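Local coordinates for putative transcriptional regulator protein, LacI family (Rhizobium etli, PDB 3MIZ), which probably binds cis-regulatory DNA and acts as a transcription factor of the LacI family, with a periplasmic-binding-protein-like regulatory domain, at residues A[20-26]-A[77-82]; A[35-39]-A[261-265]; A[111-115]-A[251-256]. All coordinates share one frame; numbering follows the deposited sequence.

Interaction 1: residues A[20-26]-A[77-82]; sequences TDYVSTT and VTMYRR
A first torsion of 50° tucks the carboxylate of Asp21 between its own backbone N and carbonyl carbon, from where it reaches Met79 and Arg82, while the selenomethionine chain of Met79 bends at its second and third torsions, which brings CG and the selenium against residues 22-26. The carboxylate shows how one acidic group can organise two loops at the ends of neighbouring parallel strands. Asp21 OD1 accepts a hydrogen bond from Met79 N through its syn lone pair at 2.9 Å, and another from Tyr22 N, 2.7 Å away, from above the carboxylate plane. Asp21 OD2 turns its anti lone pair to Arg82 NH1 at 2.8 Å, a salt bridge in which carboxylate and guanidinium are nearly coplanar (14°). The same OD2 accepts a hydrogen bond from a water 2.7 Å away; that water accepts one from Tyr80 N and sits over the centre of the Tyr80 ring. Nearer the strands, Thr20 OG1 donates to Val77 O over 3.1 Å, from above the carbonyl plane.

Around this polar core the apolar parts close up. Thr26 and Met79 run alongside each other head to tail, and Thr26 CG2 is pressed to 3.4 Å from Met79 CB, a close carbon-carbon contact. The Met79 CG lies against the Tyr22 carbonyl carbon, with Val23 beside the selenium. The rings of Tyr22 and Tyr80 are almost parallel (6°) but slid apart, centroids 5.8 Å from each other, so they meet through Tyr22 CE2 and Tyr80 OH rather than as a full stack. Ser29 OG binds Met79 O, and Asn51 OD1 accepts a hydrogen bond from Val23 N. With two backbone N-H groups, a guanidinium and a water converging on it, the Asp21 carboxylate is held from several directions, an environment that would probably favour its ionised form.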
loop_
_atom_site.group_PDB
_atom_site.type_symbol
_atom_site.label_atom_id
_atom_site.label_comp_id
_atom_site.label_asym_id
_atom_site.label_seq_id
_atom_site.Cartn_x
_atom_site.Cartn_y
_atom_site.Cartn_z
ATOM N N THR A 20 0.245 -15.848 4.696
ATOM C CA THR A 20 -0.717 -14.880 4.210
ATOM C C THR A 20 -1.171 -15.251 2.811
ATOM O O THR A 20 -0.525 -16.045 2.141
ATOM C CB THR A 20 -0.127 -13.483 4.166
ATOM O OG1 THR A 20 -1.152 -12.564 3.779
ATOM C CG2 THR A 20 1.029 -13.417 3.164
ATOM N N ASP A 21 -2.279 -14.667 2.366
ATOM C CA ASP A 21 -2.785 -14.974 1.038
ATOM C C ASP A 21 -2.420 -14.008 -0.089
ATOM O O ASP A 21 -1.656 -14.364 -0.985
ATOM C CB ASP A 21 -4.315 -15.173 1.068
ATOM C CG ASP A 21 -5.065 -14.046 1.785
ATOM O OD1 ASP A 21 -4.455 -13.008 2.122
ATOM O OD2 ASP A 21 -6.287 -14.205 2.002
ATOM N N TYR A 22 -2.929 -12.780 -0.041
ATOM C CA TYR A 22 -2.690 -11.842 -1.139
ATOM C C TYR A 22 -1.836 -10.620 -0.848
ATOM O O TYR A 22 -2.104 -9.538 -1.374
ATOM C CB TYR A 22 -4.038 -11.385 -1.692
ATOM C CG TYR A 22 -4.961 -12.530 -2.021
ATOM C CD1 TYR A 22 -4.733 -13.338 -3.137
ATOM C CD2 TYR A 22 -6.047 -12.828 -1.204
ATOM C CE1 TYR A 22 -5.565 -14.415 -3.428
ATOM C CE2 TYR A 22 -6.885 -13.903 -1.485
ATOM C CZ TYR A 22 -6.636 -14.693 -2.600
ATOM O OH TYR A 22 -7.453 -15.765 -2.871
ATOM N N VAL A 23 -0.794 -10.791 -0.046
ATOM C CA VAL A 23 0.073 -9.675 0.313
ATOM C C VAL A 23 0.809 -9.045 -0.877
ATOM O O VAL A 23 1.088 -7.842 -0.866
ATOM C CB VAL A 23 1.115 -10.110 1.387
ATOM C CG1 VAL A 23 2.191 -10.974 0.760
ATOM C CG2 VAL A 23 1.714 -8.894 2.060
ATOM N N SER A 24 1.109 -9.838 -1.907
ATOM C CA SER A 24 1.829 -9.308 -3.063
ATOM C C SER A 24 0.942 -8.451 -3.960
ATOM O O SER A 24 1.435 -7.757 -4.845
ATOM C CB SER A 24 2.438 -10.445 -3.887
ATOM O OG SER A 24 1.435 -11.195 -4.554
ATOM N N THR A 25 -0.366 -8.509 -3.730
ATOM C CA THR A 25 -1.312 -7.729 -4.520
ATOM C C THR A 25 -2.230 -6.882 -3.633
ATOM O O THR A 25 -3.051 -6.113 -4.135
ATOM C CB THR A 25 -2.178 -8.642 -5.409
ATOM O OG1 THR A 25 -3.118 -7.844 -6.138
ATOM C CG2 THR A 25 -2.923 -9.664 -4.561
ATOM N N THR A 26 -2.081 -7.031 -2.317
ATOM C CA THR A 26 -2.872 -6.281 -1.337
ATOM C C THR A 26 -1.945 -5.752 -0.240
ATOM O O THR A 26 -1.639 -6.460 0.716
ATOM C CB THR A 26 -3.959 -7.176 -0.678
ATOM O OG1 THR A 26 -4.895 -7.611 -1.675
ATOM C CG2 THR A 26 -4.710 -6.409 0.398
ATOM N N VAL A 77 -2.792 -15.154 8.386
ATOM C CA VAL A 77 -3.318 -13.817 8.151
ATOM C C VAL A 77 -3.862 -13.598 6.745
ATOM O O VAL A 77 -3.189 -13.865 5.747
ATOM C CB VAL A 77 -2.207 -12.765 8.414
ATOM C CG1 VAL A 77 -2.764 -11.352 8.278
ATOM C CG2 VAL A 77 -1.598 -12.992 9.783
ATOM N N THR A 78 -5.089 -13.107 6.663
ATOM C CA THR A 78 -5.676 -12.827 5.359
ATOM C C THR A 78 -5.630 -11.317 5.129
ATOM O O THR A 78 -5.739 -10.534 6.080
ATOM C CB THR A 78 -7.129 -13.343 5.280
ATOM O OG1 THR A 78 -7.890 -12.844 6.387
ATOM C CG2 THR A 78 -7.140 -14.874 5.323
HETATM N N MSE A 79 -5.450 -10.906 3.877
HETATM C CA MSE A 79 -5.389 -9.482 3.551
HETATM C C MSE A 79 -6.719 -8.786 3.834
HETATM O O MSE A 79 -6.748 -7.632 4.268
HETATM C CB MSE A 79 -4.986 -9.297 2.089
HETATM C CG MSE A 79 -3.526 -9.606 1.831
HETATM SE SE MSE A 79 -2.369 -8.446 2.883
HETATM C CE MSE A 79 -1.918 -9.644 4.355
ATOM N N TYR A 80 -7.824 -9.472 3.564
ATOM C CA TYR A 80 -9.133 -8.910 3.870
ATOM C C TYR A 80 -9.879 -9.952 4.677
ATOM O O TYR A 80 -9.509 -11.128 4.694
ATOM C CB TYR A 80 -9.925 -8.525 2.606
ATOM C CG TYR A 80 -9.908 -9.540 1.493
ATOM C CD1 TYR A 80 -9.007 -9.421 0.433
ATOM C CD2 TYR A 80 -10.801 -10.612 1.486
ATOM C CE1 TYR A 80 -8.998 -10.342 -0.613
ATOM C CE2 TYR A 80 -10.795 -11.539 0.449
ATOM C CZ TYR A 80 -9.897 -11.396 -0.595
ATOM O OH TYR A 80 -9.913 -12.296 -1.633
ATOM N N ARG A 81 -10.930 -9.524 5.359
ATOM C CA ARG A 81 -11.677 -10.436 6.199
ATOM C C ARG A 81 -12.279 -11.603 5.424
ATOM O O ARG A 81 -12.980 -11.413 4.435
ATOM C CB ARG A 81 -12.753 -9.664 6.941
ATOM C CG ARG A 81 -13.198 -10.335 8.205
ATOM C CD ARG A 81 -14.108 -9.417 8.980
ATOM N NE ARG A 81 -14.778 -10.125 10.057
ATOM C CZ ARG A 81 -15.691 -9.574 10.842
ATOM N NH1 ARG A 81 -16.035 -8.303 10.660
ATOM N NH2 ARG A 81 -16.260 -10.290 11.797
ATOM N N ARG A 82 -11.990 -12.817 5.883
ATOM C CA ARG A 82 -12.477 -14.019 5.218
ATOM C C ARG A 82 -12.897 -15.082 6.228
ATOM O O ARG A 82 -12.504 -15.041 7.398
ATOM C CB ARG A 82 -11.372 -14.632 4.343
ATOM C CG ARG A 82 -10.863 -13.784 3.188
ATOM C CD ARG A 82 -9.685 -14.479 2.509
ATOM N NE ARG A 82 -10.038 -15.835 2.096
ATOM C CZ ARG A 82 -9.159 -16.784 1.787
ATOM N NH1 ARG A 82 -7.855 -16.537 1.840
ATOM N NH2 ARG A 82 -9.587 -17.994 1.439
HETATM O O HOH W 1 -7.666 -11.859 1.912
#

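Interaction 2: residues A[35-39]-A[261-265]; sequences GIQDW and AKWLN
Ile36 meets Ala261 where two helices pack side by side on the parallel sheet of an alpha/beta layer, as in the periplasmic-binding-protein-like fold of LacI regulators. The axes of the two short segments pass 10.5 Å apart at 54°, a gap that the large indole of Trp39 spans. In Ile36 the CG1 branch carries the contact: its terminal CD1 touches Ala261 CB at 3.8 Å, and the side chain also touches Ile18 and Leu75 of the sheet.

One turn further on, Trp39 does most of the work. With CG opposite the backbone N (chi1 -179°), the indole is carried across to helix 253-268 and laid over its backbone. The Ala261 methyl stands 3.3 Å above the indole plane, displaced toward the rim, and its nearest ring atom is Trp39 CE3 at 3.5 Å. On that same face Lys262 N lies over the ring centre, so the tryptophan rests on a stretch of helix where the small alanine lets the ring come down close. Lys262 CB passes Trp39 NE1, but its extended chain then leads away. At the six-membered end of the indole, the amide of Asn265 is turned 61° to the ring: Asn265 CB approaches Trp39 CH2 obliquely at 3.5 Å, while Asn265 OD1 lies at the ring edge, in its plane, 3.7 Å from Trp39 CH2.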
loop_
_atom_site.group_PDB
_atom_site.type_symbol
_atom_site.label_atom_id
_atom_site.label_comp_id
_atom_site.label_asym_id
_atom_site.label_seq_id
_atom_site.Cartn_x
_atom_site.Cartn_y
_atom_site.Cartn_z
ATOM N N GLY A 35 2.400 -5.031 13.300
ATOM C CA GLY A 35 2.064 -5.320 14.682
ATOM C C GLY A 35 2.716 -6.613 15.138
ATOM O O GLY A 35 3.243 -6.695 16.252
ATOM N N ILE A 36 2.677 -7.633 14.288
ATOM C CA ILE A 36 3.307 -8.907 14.628
ATOM C C ILE A 36 4.809 -8.691 14.827
ATOM O O ILE A 36 5.377 -9.089 15.842
ATOM C CB ILE A 36 3.144 -9.955 13.492
ATOM C CG1 ILE A 36 1.666 -10.269 13.246
ATOM C CG2 ILE A 36 3.906 -11.222 13.848
ATOM C CD1 ILE A 36 0.982 -10.924 14.400
ATOM N N GLN A 37 5.448 -8.065 13.842
ATOM C CA GLN A 37 6.889 -7.828 13.894
ATOM C C GLN A 37 7.296 -7.032 15.130
ATOM O O GLN A 37 8.255 -7.398 15.814
ATOM C CB GLN A 37 7.355 -7.116 12.618
ATOM C CG GLN A 37 8.867 -7.070 12.430
ATOM C CD GLN A 37 9.459 -8.415 12.047
ATOM O OE1 GLN A 37 9.185 -8.944 10.970
ATOM N NE2 GLN A 37 10.280 -8.975 12.934
ATOM N N ASP A 38 6.574 -5.952 15.425
ATOM C CA ASP A 38 6.883 -5.145 16.607
ATOM C C ASP A 38 6.831 -5.992 17.874
ATOM O O ASP A 38 7.722 -5.911 18.724
ATOM C CB ASP A 38 5.912 -3.968 16.728
ATOM C CG ASP A 38 6.308 -2.797 15.850
ATOM O OD1 ASP A 38 7.246 -2.957 15.045
ATOM O OD2 ASP A 38 5.676 -1.724 15.965
ATOM N N TRP A 39 5.785 -6.805 18.008
ATOM C CA TRP A 39 5.667 -7.673 19.172
ATOM C C TRP A 39 6.841 -8.661 19.197
ATOM O O TRP A 39 7.451 -8.898 20.241
ATOM C CB TRP A 39 4.352 -8.459 19.129
ATOM C CG TRP A 39 4.187 -9.348 20.317
ATOM C CD1 TRP A 39 3.649 -9.010 21.521
ATOM C CD2 TRP A 39 4.662 -10.691 20.451
ATOM N NE1 TRP A 39 3.764 -10.058 22.402
ATOM C CE2 TRP A 39 4.384 -11.102 21.770
ATOM C CE3 TRP A 39 5.303 -11.584 19.583
ATOM C CZ2 TRP A 39 4.726 -12.370 22.250
ATOM C CZ3 TRP A 39 5.647 -12.848 20.060
ATOM C CH2 TRP A 39 5.357 -13.226 21.383
ATOM N N ALA A 261 -0.181 -12.230 17.901
ATOM C CA ALA A 261 1.136 -12.782 18.201
ATOM C C ALA A 261 1.239 -13.211 19.666
ATOM O O ALA A 261 1.708 -14.306 19.959
ATOM C CB ALA A 261 2.231 -11.753 17.866
ATOM N N LYS A 262 0.795 -12.355 20.582
ATOM C CA LYS A 262 0.852 -12.691 22.003
ATOM C C LYS A 262 0.015 -13.937 22.271
ATOM O O LYS A 262 0.434 -14.845 22.994
ATOM C CB LYS A 262 0.332 -11.535 22.863
ATOM C CG LYS A 262 0.408 -11.837 24.355
ATOM C CD LYS A 262 -0.257 -10.772 25.203
ATOM C CE LYS A 262 -0.234 -11.181 26.674
ATOM N NZ LYS A 262 -0.812 -10.135 27.559
ATOM N N TRP A 263 -1.171 -13.972 21.676
ATOM C CA TRP A 263 -2.081 -15.094 21.831
ATOM C C TRP A 263 -1.404 -16.382 21.356
ATOM O O TRP A 263 -1.479 -17.413 22.030
ATOM C CB TRP A 263 -3.358 -14.823 21.033
ATOM C CG TRP A 263 -4.562 -15.584 21.495
ATOM C CD1 TRP A 263 -4.671 -16.356 22.619
ATOM C CD2 TRP A 263 -5.848 -15.612 20.864
ATOM N NE1 TRP A 263 -5.945 -16.860 22.727
ATOM C CE2 TRP A 263 -6.689 -16.419 21.663
ATOM C CE3 TRP A 263 -6.372 -15.031 19.703
ATOM C CZ2 TRP A 263 -8.029 -16.660 21.337
ATOM C CZ3 TRP A 263 -7.707 -15.271 19.378
ATOM C CH2 TRP A 263 -8.518 -16.079 20.195
ATOM N N LEU A 264 -0.737 -16.322 20.206
ATOM C CA LEU A 264 -0.045 -17.494 19.682
ATOM C C LEU A 264 1.058 -17.909 20.653
ATOM O O LEU A 264 1.267 -19.101 20.907
ATOM C CB LEU A 264 0.580 -17.203 18.309
ATOM C CG LEU A 264 1.422 -18.337 17.698
ATOM C CD1 LEU A 264 0.562 -19.579 17.487
ATOM C CD2 LEU A 264 2.029 -17.890 16.374
ATOM N N ASN A 265 1.763 -16.920 21.191
ATOM C CA ASN A 265 2.847 -17.193 22.126
ATOM C C ASN A 265 2.332 -17.987 23.323
ATOM O O ASN A 265 2.952 -18.972 23.723
ATOM C CB ASN A 265 3.490 -15.881 22.592
ATOM C CG ASN A 265 4.839 -16.092 23.273
ATOM O OD1 ASN A 265 5.769 -16.639 22.680
ATOM N ND2 ASN A 265 4.948 -15.649 24.520
#

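Interaction 3: residues A[111-115]-A[251-256]; sequences IEPDD and LPYYDL
Strand residues 111-113 run against the chain direction of 251-256, so that Pro113 lies opposite Leu251 (CA to CA 6.3 Å) and Ile111 opposite Leu256 (6.8 Å). Pro252, centre of an inverse gamma turn, takes the N-cap position of helix 253-268. The interface is built from saturated carbons, and Leu256 serves it with both branches: CD2 reaches Ile111 CG1 at 3.6 Å, and CD1 meets Pro113 CD at 3.7 Å, the side chains of Leu256 and Pro113 crossing at about a right angle. Another atom of the proline ring, Pro113 CB, packs on Pro252 CD (3.8 Å) and on Leu251 CD2 (3.9 Å). Pro113 thus packs against both the turn before the helix and its first turn. Polar ends lead elsewhere: Glu112 binds Arg81, and Asp115 pairs with Arg149 as well as Arg81. Strand 110-113 leads through the N-cap Asp114 to helix 115-127, and Pro252 follows strand 248-250 of the same three-stranded sheet. Such neighbouring crossing segments between two alpha/beta lobes are characteristic of the hinge of periplasmic-binding-protein-like LacI regulators.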
loop_
_atom_site.group_PDB
_atom_site.type_symbol
_atom_site.label_atom_id
_atom_site.label_comp_id
_atom_site.label_asym_id
_atom_site.label_seq_id
_atom_site.Cartn_x
_atom_site.Cartn_y
_atom_site.Cartn_z
ATOM N N ILE A 111 -8.933 -13.884 15.681
ATOM C CA ILE A 111 -9.164 -12.521 16.122
ATOM C C ILE A 111 -9.382 -11.681 14.862
ATOM O O ILE A 111 -8.574 -11.711 13.928
ATOM C CB ILE A 111 -7.970 -12.027 16.982
ATOM C CG1 ILE A 111 -8.292 -10.663 17.586
ATOM C CG2 ILE A 111 -6.692 -12.005 16.154
ATOM C CD1 ILE A 111 -7.355 -10.256 18.740
ATOM N N GLU A 112 -10.503 -10.968 14.835
ATOM C CA GLU A 112 -10.897 -10.148 13.691
ATOM C C GLU A 112 -11.371 -8.761 14.108
ATOM O O GLU A 112 -11.703 -8.528 15.273
ATOM C CB GLU A 112 -12.081 -10.785 12.974
ATOM C CG GLU A 112 -11.901 -12.197 12.454
ATOM C CD GLU A 112 -13.245 -12.802 12.100
ATOM O OE1 GLU A 112 -13.951 -13.252 13.028
ATOM O OE2 GLU A 112 -13.607 -12.809 10.906
ATOM N N PRO A 113 -11.451 -7.833 13.141
ATOM C CA PRO A 113 -11.909 -6.465 13.399
ATOM C C PRO A 113 -13.433 -6.498 13.295
ATOM O O PRO A 113 -13.993 -7.382 12.635
ATOM C CB PRO A 113 -11.269 -5.676 12.261
ATOM C CG PRO A 113 -11.361 -6.636 11.125
ATOM C CD PRO A 113 -10.933 -7.956 11.765
ATOM N N ASP A 114 -14.109 -5.545 13.927
ATOM C CA ASP A 114 -15.564 -5.517 13.897
ATOM C C ASP A 114 -16.113 -4.534 12.857
ATOM O O ASP A 114 -16.488 -3.411 13.194
ATOM C CB ASP A 114 -16.093 -5.144 15.282
ATOM C CG ASP A 114 -17.512 -5.612 15.512
ATOM O OD1 ASP A 114 -18.299 -5.670 14.545
ATOM O OD2 ASP A 114 -17.841 -5.904 16.680
ATOM N N ASP A 115 -16.155 -4.962 11.597
ATOM C CA ASP A 115 -16.672 -4.143 10.502
ATOM C C ASP A 115 -18.070 -3.616 10.786
ATOM O O ASP A 115 -18.384 -2.459 10.511
ATOM C CB ASP A 115 -16.720 -4.966 9.214
ATOM C CG ASP A 115 -15.350 -5.255 8.671
ATOM O OD1 ASP A 115 -14.899 -4.512 7.780
ATOM O OD2 ASP A 115 -14.715 -6.208 9.158
ATOM N N LEU A 251 -9.437 0.328 11.068
ATOM C CA LEU A 251 -9.387 -1.115 11.253
ATOM C C LEU A 251 -8.183 -1.243 12.178
ATOM O O LEU A 251 -7.123 -0.677 11.898
ATOM C CB LEU A 251 -9.125 -1.821 9.922
ATOM C CG LEU A 251 -10.301 -1.989 8.955
ATOM C CD1 LEU A 251 -9.777 -2.524 7.622
ATOM C CD2 LEU A 251 -11.333 -2.942 9.548
ATOM N N PRO A 252 -8.335 -1.960 13.306
ATOM C CA PRO A 252 -7.261 -2.156 14.285
ATOM C C PRO A 252 -6.204 -3.180 13.855
ATOM O O PRO A 252 -5.850 -4.082 14.615
ATOM C CB PRO A 252 -8.028 -2.595 15.531
ATOM C CG PRO A 252 -9.108 -3.446 14.941
ATOM C CD PRO A 252 -9.579 -2.617 13.755
ATOM N N TYR A 253 -5.688 -3.018 12.643
ATOM C CA TYR A 253 -4.690 -3.934 12.110
ATOM C C TYR A 253 -3.453 -4.099 12.974
ATOM O O TYR A 253 -3.061 -5.219 13.287
ATOM C CB TYR A 253 -4.276 -3.511 10.697
ATOM C CG TYR A 253 -5.276 -3.923 9.642
ATOM C CD1 TYR A 253 -6.077 -5.051 9.827
ATOM C CD2 TYR A 253 -5.400 -3.219 8.448
ATOM C CE1 TYR A 253 -6.974 -5.468 8.853
ATOM C CE2 TYR A 253 -6.302 -3.635 7.457
ATOM C CZ TYR A 253 -7.080 -4.761 7.674
ATOM O OH TYR A 253 -7.952 -5.210 6.707
ATOM N N TYR A 254 -2.833 -2.985 13.347
ATOM C CA TYR A 254 -1.638 -3.036 14.173
ATOM C C TYR A 254 -1.909 -3.827 15.457
ATOM O O TYR A 254 -1.132 -4.716 15.822
ATOM C CB TYR A 254 -1.174 -1.613 14.511
ATOM C CG TYR A 254 0.096 -1.570 15.328
ATOM C CD1 TYR A 254 1.328 -1.894 14.760
ATOM C CD2 TYR A 254 0.059 -1.245 16.681
ATOM C CE1 TYR A 254 2.493 -1.902 15.526
ATOM C CE2 TYR A 254 1.215 -1.246 17.454
ATOM C CZ TYR A 254 2.429 -1.577 16.873
ATOM O OH TYR A 254 3.570 -1.604 17.648
ATOM N N ASP A 255 -3.015 -3.515 16.129
ATOM C CA ASP A 255 -3.378 -4.201 17.366
ATOM C C ASP A 255 -3.735 -5.665 17.126
ATOM O O ASP A 255 -3.459 -6.516 17.970
ATOM C CB ASP A 255 -4.550 -3.500 18.059
ATOM C CG ASP A 255 -4.179 -2.124 18.588
ATOM O OD1 ASP A 255 -3.039 -1.953 19.076
ATOM O OD2 ASP A 255 -5.035 -1.220 18.525
ATOM N N LEU A 256 -4.368 -5.956 15.992
ATOM C CA LEU A 256 -4.716 -7.343 15.670
ATOM C C LEU A 256 -3.443 -8.169 15.579
ATOM O O LEU A 256 -3.400 -9.310 16.041
ATOM C CB LEU A 256 -5.468 -7.439 14.339
ATOM C CG LEU A 256 -6.952 -7.066 14.348
ATOM C CD1 LEU A 256 -7.495 -7.048 12.924
ATOM C CD2 LEU A 256 -7.723 -8.067 15.199
#

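Helix 253-268 ties two of the contacts together: interaction 3 lies at its start and interaction 2 further along, their centres about 13 Å apart. Between them Asp38 OD2 and Tyr254 OH, 2.7 Å apart, probably share a hydrogen bond, and the Trp263 ring packs on Ile111. Interaction 1 reaches interaction 3 through Arg81, whose NH1 bridges to Asp115 OD2 at 2.9 Å and whose NE meets Glu112 OE2 at 3.0 Å. Interactions 1 and 2 stay separate, centres about 18 Å apart, although their first segments succeed one another along the chain, after strand 15-20 and on helix 30-42. In relatives the effector binds in the cleft between the lobes; interactions 1 and 3 probably lie near it, though no ligand is seen here.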